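Local coordinates for protein glucose-6-phosphate 1-dehydrogenase (Mycobacterium avium, PDB 4LGV) that catalyses the oxidation of glucose 6-phosphate to 6-phosphogluconolactone, the first step of the pentose phosphate pathway, probably with NADP+ as electron acceptor, at residues 297-302 / 315-320; 343-348 / 460-465. All coordinates share one frame; numbering follows the deposited sequence.

Contact 1. Residues 297-302 / 315-320; sequences RGQYRG and TETYVA
Gly298 and Tyr318 form an antiparallel hydrogen-bonded pair between strands 295-300 and 318-323, with Gly298 N donating to Tyr318 O at 2.9 Å. The return bond is disturbed: Gly298 O takes Thr317 N at 2.8 Å in the carbonyl plane and Tyr318 N only weakly. Thr317 and Tyr318 thus both face Gly298, which fits a classic beta bulge. On the side away from the bulge, Arg297 and Val319 make a non-hydrogen-bonded pair.

Arg297 can be followed outward. Its CB lies 4.0 Å from Glu316 CB, and CG is 4.4 Å from Val319 CG1, a loose contact. A bend at chi3 (74°) then folds the chain back, laying one guanidinium face over Glu316 CB. NE stays 3.7 Å from Glu316 OE1, and only NH2 hydrogen-bonds across this contact, in a 2.9 Å salt bridge to Glu316 OE1 that it meets from above the carboxylate plane. NH1 bonds Ser452 O, and NH2 also bonds Thr314 O.

Beyond the bulge, Gln299 NE2 gives a nearly straight bond (170°) to Thr315 O, 3.0 Å away, and a second to Ser313 O. Thr317 OG1 accepts from Tyr300 N and also bonds Tyr457 OH. Where the regular ladder stops, polar side chains thus continue the cross-strand bonding, and the charge of buried Arg297 is probably balanced by Glu316, whose OE2 is bonded by Val248 N.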
ATOM      1  N   ARG A 297     -37.065  10.741  -4.110  1.00 46.61           N
ATOM      2  CA  ARG A 297     -37.461  12.137  -4.248  1.00 49.98           C
ATOM      3  C   ARG A 297     -38.478  12.499  -3.188  1.00 50.41           C
ATOM      4  O   ARG A 297     -39.436  11.757  -2.947  1.00 53.34           O
ATOM      5  CB  ARG A 297     -38.037  12.394  -5.620  1.00 50.99           C
ATOM      6  CG  ARG A 297     -37.005  12.256  -6.696  1.00 52.86           C
ATOM      7  CD  ARG A 297     -37.621  12.239  -8.066  1.00 55.27           C
ATOM      8  NE  ARG A 297     -38.073  13.562  -8.447  1.00 60.10           N
ATOM      9  CZ  ARG A 297     -39.348  13.958  -8.561  1.00 62.37           C
ATOM     10  NH1 ARG A 297     -40.380  13.146  -8.313  1.00 59.22           N
ATOM     11  NH2 ARG A 297     -39.589  15.209  -8.940  1.00 63.93           N
ATOM     12  N   GLY A 298     -38.257  13.639  -2.544  1.00 50.67           N
ATOM     13  CA  GLY A 298     -39.112  14.093  -1.472  1.00 48.81           C
ATOM     14  C   GLY A 298     -39.658  15.488  -1.707  1.00 49.21           C
ATOM     15  O   GLY A 298     -39.090  16.268  -2.469  1.00 46.56           O
ATOM     16  N   GLN A 299     -40.753  15.790  -1.005  1.00 49.17           N
ATOM     17  CA  GLN A 299     -41.386  17.095  -1.053  1.00 49.94           C
ATOM     18  C   GLN A 299     -41.948  17.404   0.310  1.00 47.38           C
ATOM     19  O   GLN A 299     -42.735  16.626   0.863  1.00 43.48           O
ATOM     20  CB  GLN A 299     -42.514  17.095  -2.058  1.00 52.97           C
ATOM     21  CG  GLN A 299     -42.988  18.465  -2.462  1.00 54.69           C
ATOM     22  CD  GLN A 299     -44.279  18.371  -3.248  1.00 56.20           C
ATOM     23  OE1 GLN A 299     -45.358  18.255  -2.651  1.00 56.59           O
ATOM     24  NE2 GLN A 299     -44.184  18.404  -4.585  1.00 54.25           N
ATOM     25  N   TYR A 300     -41.520  18.520   0.877  1.00 45.58           N
ATOM     26  CA  TYR A 300     -41.932  18.814   2.219  1.00 46.92           C
ATOM     27  C   TYR A 300     -43.435  19.238   2.272  1.00 46.98           C
ATOM     28  O   TYR A 300     -43.943  19.889   1.359  1.00 42.32           O
ATOM     29  CB  TYR A 300     -40.992  19.833   2.862  1.00 44.98           C
ATOM     30  CG  TYR A 300     -41.082  21.274   2.396  1.00 44.93           C
ATOM     31  CD1 TYR A 300     -42.065  22.141   2.895  1.00 45.04           C
ATOM     32  CD2 TYR A 300     -40.092  21.813   1.575  1.00 44.29           C
ATOM     33  CE1 TYR A 300     -42.089  23.491   2.525  1.00 44.89           C
ATOM     34  CE2 TYR A 300     -40.101  23.149   1.195  1.00 44.33           C
ATOM     35  CZ  TYR A 300     -41.104  23.991   1.660  1.00 43.83           C
ATOM     36  OH  TYR A 300     -41.072  25.294   1.252  1.00 40.44           O
ATOM     37  N   ARG A 301     -44.104  18.845   3.356  1.00 49.35           N
ATOM     38  CA  ARG A 301     -45.518  19.155   3.584  1.00 49.18           C
ATOM     39  C   ARG A 301     -45.645  20.657   3.790  1.00 48.98           C
ATOM     40  O   ARG A 301     -44.966  21.247   4.652  1.00 47.11           O
ATOM     41  CB  ARG A 301     -46.074  18.392   4.789  1.00 50.64           C
ATOM     42  N   GLY A 302     -46.486  21.277   2.960  1.00 50.52           N
ATOM     43  CA  GLY A 302     -46.605  22.742   2.928  1.00 52.03           C
ATOM     44  C   GLY A 302     -46.023  23.381   1.681  1.00 52.35           C
ATOM     45  O   GLY A 302     -46.272  24.544   1.409  1.00 54.57           O
ATOM     46  N   THR A 315     -42.682  18.438  -8.090  1.00 50.00           N
ATOM     47  CA  THR A 315     -41.286  18.908  -7.978  1.00 46.72           C
ATOM     48  C   THR A 315     -40.710  18.534  -6.612  1.00 44.17           C
ATOM     49  O   THR A 315     -41.382  18.670  -5.575  1.00 43.46           O
ATOM     50  CB  THR A 315     -41.197  20.425  -8.176  1.00 44.27           C
ATOM     51  OG1 THR A 315     -41.695  20.752  -9.476  1.00 42.51           O
ATOM     52  CG2 THR A 315     -39.780  20.903  -8.057  1.00 43.74           C
ATOM     53  N   GLU A 316     -39.467  18.051  -6.614  1.00 42.38           N
ATOM     54  CA  GLU A 316     -38.827  17.565  -5.372  1.00 39.20           C
ATOM     55  C   GLU A 316     -38.125  18.716  -4.693  1.00 38.63           C
ATOM     56  O   GLU A 316     -37.500  19.547  -5.329  1.00 35.25           O
ATOM     57  CB  GLU A 316     -37.871  16.400  -5.664  1.00 39.61           C
ATOM     58  CG  GLU A 316     -36.458  16.742  -6.242  1.00 38.77           C
ATOM     59  CD  GLU A 316     -36.444  17.146  -7.712  1.00 37.76           C
ATOM     60  OE1 GLU A 316     -37.526  17.220  -8.343  1.00 37.12           O
ATOM     61  OE2 GLU A 316     -35.337  17.420  -8.240  1.00 36.78           O
ATOM     62  N   THR A 317     -38.275  18.789  -3.379  1.00 41.13           N
ATOM     63  CA  THR A 317     -37.481  19.682  -2.561  1.00 39.78           C
ATOM     64  C   THR A 317     -36.374  18.907  -1.863  1.00 38.22           C
ATOM     65  O   THR A 317     -35.620  19.499  -1.103  1.00 37.32           O
ATOM     66  CB  THR A 317     -38.338  20.342  -1.465  1.00 40.84           C
ATOM     67  OG1 THR A 317     -38.891  19.320  -0.620  1.00 41.87           O
ATOM     68  CG2 THR A 317     -39.443  21.173  -2.065  1.00 42.31           C
ATOM     69  N   TYR A 318     -36.329  17.589  -2.062  1.00 38.20           N
ATOM     70  CA  TYR A 318     -35.354  16.692  -1.408  1.00 38.60           C
ATOM     71  C   TYR A 318     -34.999  15.578  -2.360  1.00 39.08           C
ATOM     72  O   TYR A 318     -35.863  15.119  -3.100  1.00 37.81           O
ATOM     73  CB  TYR A 318     -35.940  16.052  -0.154  1.00 39.16           C
ATOM     74  CG  TYR A 318     -35.094  14.969   0.510  1.00 38.51           C
ATOM     75  CD1 TYR A 318     -35.043  13.675  -0.012  1.00 38.47           C
ATOM     76  CD2 TYR A 318     -34.383  15.226   1.670  1.00 36.90           C
ATOM     77  CE1 TYR A 318     -34.289  12.682   0.586  1.00 39.14           C
ATOM     78  CE2 TYR A 318     -33.609  14.236   2.276  1.00 38.10           C
ATOM     79  CZ  TYR A 318     -33.554  12.965   1.725  1.00 38.86           C
ATOM     80  OH  TYR A 318     -32.832  11.951   2.308  1.00 37.13           O
ATOM     81  N   VAL A 319     -33.718  15.171  -2.365  1.00 39.44           N
ATOM     82  CA  VAL A 319     -33.278  13.985  -3.115  1.00 38.56           C
ATOM     83  C   VAL A 319     -32.256  13.204  -2.352  1.00 38.09           C
ATOM     84  O   VAL A 319     -31.362  13.776  -1.773  1.00 39.48           O
ATOM     85  CB  VAL A 319     -32.451  14.281  -4.374  1.00 40.51           C
ATOM     86  CG1 VAL A 319     -32.966  13.463  -5.559  1.00 40.75           C
ATOM     87  CG2 VAL A 319     -32.446  15.749  -4.688  1.00 44.14           C
ATOM     88  N   ALA A 320     -32.329  11.896  -2.463  1.00 37.50           N
ATOM     89  CA  ALA A 320     -31.290  11.037  -1.986  1.00 35.83           C
ATOM     90  C   ALA A 320     -30.984  10.051  -3.094  1.00 35.85           C
ATOM     91  O   ALA A 320     -31.900   9.576  -3.758  1.00 36.94           O
ATOM     92  CB  ALA A 320     -31.719  10.313  -0.752  1.00 36.56           C
TER

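Contact 2. Residues 343-348 / 460-465; sequences LPHKVT and GSWGPE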
ATOM      1  N   LEU A 343     -34.890  20.777   6.259  1.00 40.75           N
ATOM      2  CA  LEU A 343     -34.301  19.708   7.053  1.00 40.66           C
ATOM      3  C   LEU A 343     -33.940  20.303   8.411  1.00 41.26           C
ATOM      4  O   LEU A 343     -34.051  21.513   8.591  1.00 40.97           O
ATOM      5  CB  LEU A 343     -33.096  19.123   6.301  1.00 39.07           C
ATOM      6  CG  LEU A 343     -33.460  18.372   5.020  1.00 40.42           C
ATOM      7  CD1 LEU A 343     -32.275  17.569   4.487  1.00 39.51           C
ATOM      8  CD2 LEU A 343     -34.653  17.432   5.180  1.00 42.02           C
ATOM      9  N   PRO A 344     -33.453  19.481   9.353  1.00 41.17           N
ATOM     10  CA  PRO A 344     -33.272  19.999  10.704  1.00 43.00           C
ATOM     11  C   PRO A 344     -32.177  21.029  10.911  1.00 43.76           C
ATOM     12  O   PRO A 344     -32.231  21.777  11.890  1.00 44.60           O
ATOM     13  CB  PRO A 344     -32.943  18.750  11.527  1.00 42.84           C
ATOM     14  CG  PRO A 344     -33.485  17.622  10.729  1.00 44.37           C
ATOM     15  CD  PRO A 344     -33.231  18.030   9.302  1.00 43.38           C
ATOM     16  N   HIS A 345     -31.170  21.041  10.049  1.00 43.43           N
ATOM     17  CA  HIS A 345     -30.042  21.952  10.212  1.00 42.64           C
ATOM     18  C   HIS A 345     -29.541  22.497   8.888  1.00 39.68           C
ATOM     19  O   HIS A 345     -29.878  21.981   7.829  1.00 37.32           O
ATOM     20  CB  HIS A 345     -28.886  21.236  10.890  1.00 45.50           C
ATOM     21  CG  HIS A 345     -29.258  20.562  12.174  1.00 48.16           C
ATOM     22  ND1 HIS A 345     -29.546  21.259  13.330  1.00 51.15           N
ATOM     23  CD2 HIS A 345     -29.369  19.248  12.485  1.00 51.14           C
ATOM     24  CE1 HIS A 345     -29.826  20.402  14.297  1.00 52.02           C
ATOM     25  NE2 HIS A 345     -29.719  19.176  13.812  1.00 51.67           N
ATOM     26  N   LYS A 346     -28.719  23.545   8.970  1.00 37.12           N
ATOM     27  CA  LYS A 346     -27.999  24.049   7.813  1.00 37.35           C
ATOM     28  C   LYS A 346     -26.566  23.518   7.824  1.00 33.99           C
ATOM     29  O   LYS A 346     -25.748  23.982   8.607  1.00 32.18           O
ATOM     30  CB  LYS A 346     -27.996  25.576   7.801  1.00 40.82           C
ATOM     31  CG  LYS A 346     -27.345  26.163   6.571  1.00 44.04           C
ATOM     32  CD  LYS A 346     -27.152  27.656   6.729  1.00 47.94           C
ATOM     33  CE  LYS A 346     -26.328  28.231   5.597  1.00 49.49           C
ATOM     34  NZ  LYS A 346     -26.475  29.708   5.531  1.00 55.78           N
ATOM     35  N   VAL A 347     -26.272  22.534   6.974  1.00 32.12           N
ATOM     36  CA  VAL A 347     -24.923  21.926   6.954  1.00 30.47           C
ATOM     37  C   VAL A 347     -24.722  21.163   5.687  1.00 28.66           C
ATOM     38  O   VAL A 347     -25.642  20.520   5.186  1.00 27.84           O
ATOM     39  CB  VAL A 347     -24.703  21.004   8.185  1.00 31.57           C
ATOM     40  CG1 VAL A 347     -25.732  19.876   8.222  1.00 30.77           C
ATOM     41  CG2 VAL A 347     -23.311  20.471   8.232  1.00 31.05           C
ATOM     42  N   THR A 348     -23.508  21.263   5.160  1.00 28.05           N
ATOM     43  CA  THR A 348     -23.063  20.462   4.019  1.00 27.98           C
ATOM     44  C   THR A 348     -21.840  19.710   4.446  1.00 26.94           C
ATOM     45  O   THR A 348     -20.848  20.315   4.895  1.00 28.38           O
ATOM     46  CB  THR A 348     -22.729  21.326   2.801  1.00 29.24           C
ATOM     47  OG1 THR A 348     -23.916  22.032   2.416  1.00 32.83           O
ATOM     48  CG2 THR A 348     -22.290  20.486   1.640  1.00 28.45           C
ATOM     49  N   GLY A 460     -38.595  19.998   9.145  1.00 52.73           N
ATOM     50  CA  GLY A 460     -37.850  19.792  10.373  1.00 53.17           C
ATOM     51  C   GLY A 460     -37.452  18.342  10.545  1.00 53.13           C
ATOM     52  O   GLY A 460     -36.719  18.031  11.463  1.00 53.01           O
ATOM     53  N   SER A 461     -37.941  17.447   9.693  1.00 53.31           N
ATOM     54  CA  SER A 461     -37.488  16.044   9.728  1.00 53.84           C
ATOM     55  C   SER A 461     -36.268  15.889   8.836  1.00 52.07           C
ATOM     56  O   SER A 461     -35.898  16.829   8.118  1.00 50.80           O
ATOM     57  CB  SER A 461     -38.615  15.081   9.271  1.00 55.61           C
ATOM     58  OG  SER A 461     -38.800  15.131   7.865  1.00 54.28           O
ATOM     59  N   TRP A 462     -35.651  14.701   8.870  1.00 52.43           N
ATOM     60  CA  TRP A 462     -34.497  14.385   7.992  1.00 50.26           C
ATOM     61  C   TRP A 462     -34.916  13.986   6.593  1.00 49.82           C
ATOM     62  O   TRP A 462     -34.074  13.708   5.757  1.00 49.27           O
ATOM     63  CB  TRP A 462     -33.586  13.284   8.608  1.00 49.59           C
ATOM     64  CG  TRP A 462     -32.572  13.896   9.455  1.00 49.04           C
ATOM     65  CD1 TRP A 462     -32.470  13.821  10.813  1.00 50.59           C
ATOM     66  CD2 TRP A 462     -31.557  14.793   9.018  1.00 47.72           C
ATOM     67  NE1 TRP A 462     -31.411  14.614  11.252  1.00 50.09           N
ATOM     68  CE2 TRP A 462     -30.843  15.212  10.162  1.00 48.04           C
ATOM     69  CE3 TRP A 462     -31.161  15.259   7.760  1.00 46.70           C
ATOM     70  CZ2 TRP A 462     -29.778  16.063  10.083  1.00 47.59           C
ATOM     71  CZ3 TRP A 462     -30.103  16.122   7.684  1.00 45.39           C
ATOM     72  CH2 TRP A 462     -29.419  16.509   8.833  1.00 46.12           C
ATOM     73  N   GLY A 463     -36.212  13.945   6.335  1.00 51.37           N
ATOM     74  CA  GLY A 463     -36.687  13.606   5.020  1.00 51.07           C
ATOM     75  C   GLY A 463     -37.462  12.307   5.012  1.00 52.39           C
ATOM     76  O   GLY A 463     -37.673  11.689   6.035  1.00 53.29           O
ATOM     77  N   PRO A 464     -37.899  11.893   3.833  1.00 52.76           N
ATOM     78  CA  PRO A 464     -38.631  10.643   3.697  1.00 55.40           C
ATOM     79  C   PRO A 464     -37.873   9.421   4.215  1.00 56.27           C
ATOM     80  O   PRO A 464     -36.649   9.312   4.023  1.00 56.72           O
ATOM     81  CB  PRO A 464     -38.863  10.514   2.189  1.00 54.95           C
ATOM     82  CG  PRO A 464     -38.087  11.592   1.534  1.00 53.19           C
ATOM     83  CD  PRO A 464     -37.494  12.496   2.555  1.00 51.31           C
ATOM     84  N   GLU A 465     -38.607   8.497   4.832  1.00 60.19           N
ATOM     85  CA  GLU A 465     -38.047   7.252   5.365  1.00 61.60           C
ATOM     86  C   GLU A 465     -37.467   6.353   4.248  1.00 62.21           C
ATOM     87  O   GLU A 465     -36.579   5.547   4.495  1.00 62.95           O
ATOM     88  CB  GLU A 465     -39.101   6.495   6.173  1.00 63.33           C
TER
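The turn leading into strand 347-354 of the large mixed sheet meets the loop between strand 454-457 and helix 466-470, and the centre of that meeting is a proline on an indole. Pro344 lays its ring edge on one face of Trp462: CG stands 3.6 Å from the centroid of the five-membered ring and 11° off its normal, which meets the criteria of a CH-pi contact. CD of the same proline sits over the middle of the whole indole, 3.7 Å from Trp462 CD2.

Leu343 comes in beside it, crossing the indole at about a right angle. Its CD1 packs at 4.1 Å from Trp462 CZ3, while CD2 lies 3.2 Å from Ser461 O. That carbonyl also receives a CA-H...O contact from Leu343 CA. His345 adds its ring edge, CD2 lying 4.0 Å from Trp462 CZ2.

No hydrogen bond crosses between the segments, so the contact rests on apolar and C-H contacts, although Gly460 bonds the backbone of Ala342 just before Leu343. The loop carries its own polar brace: Ser461 OG accepts from Gly463 N at 3.2 Å and bonds Glu458 O as well. Gln479 and Pro480 also touch Trp462, bringing in the chain near its C-terminus. The arrangement is a proline-on-tryptophan CH-pi contact, beside an ST turn, that joins the lead-in of strand 347-354 to the loop after strand 454-457.

How the contacts relate
Contact 1 closes before contact 2 opens along the chain. Their centres lie about 11 Å apart on the same side of the chain's centre, both in the C-terminal domain family of glucose-6-phosphate dehydrogenase. Both reach one mixed beta-sheet: contact 1 pairs neighbouring strands 295-300 and 318-323, whereas contact 2 brings the lead-in to strand 347-354 against the loop that follows edge strand 454-457. They touch directly through Tyr318, whose CE2 is 3.6 Å from Trp462 O and whose CD1 is 3.7 Å from Pro464 CD. His455 and Tyr457 bond the backbone of Arg297, Gln299 and Arg301, and the following loop packs on Pro344, so the chain's late segments connect two separated regions of this beta-sheet.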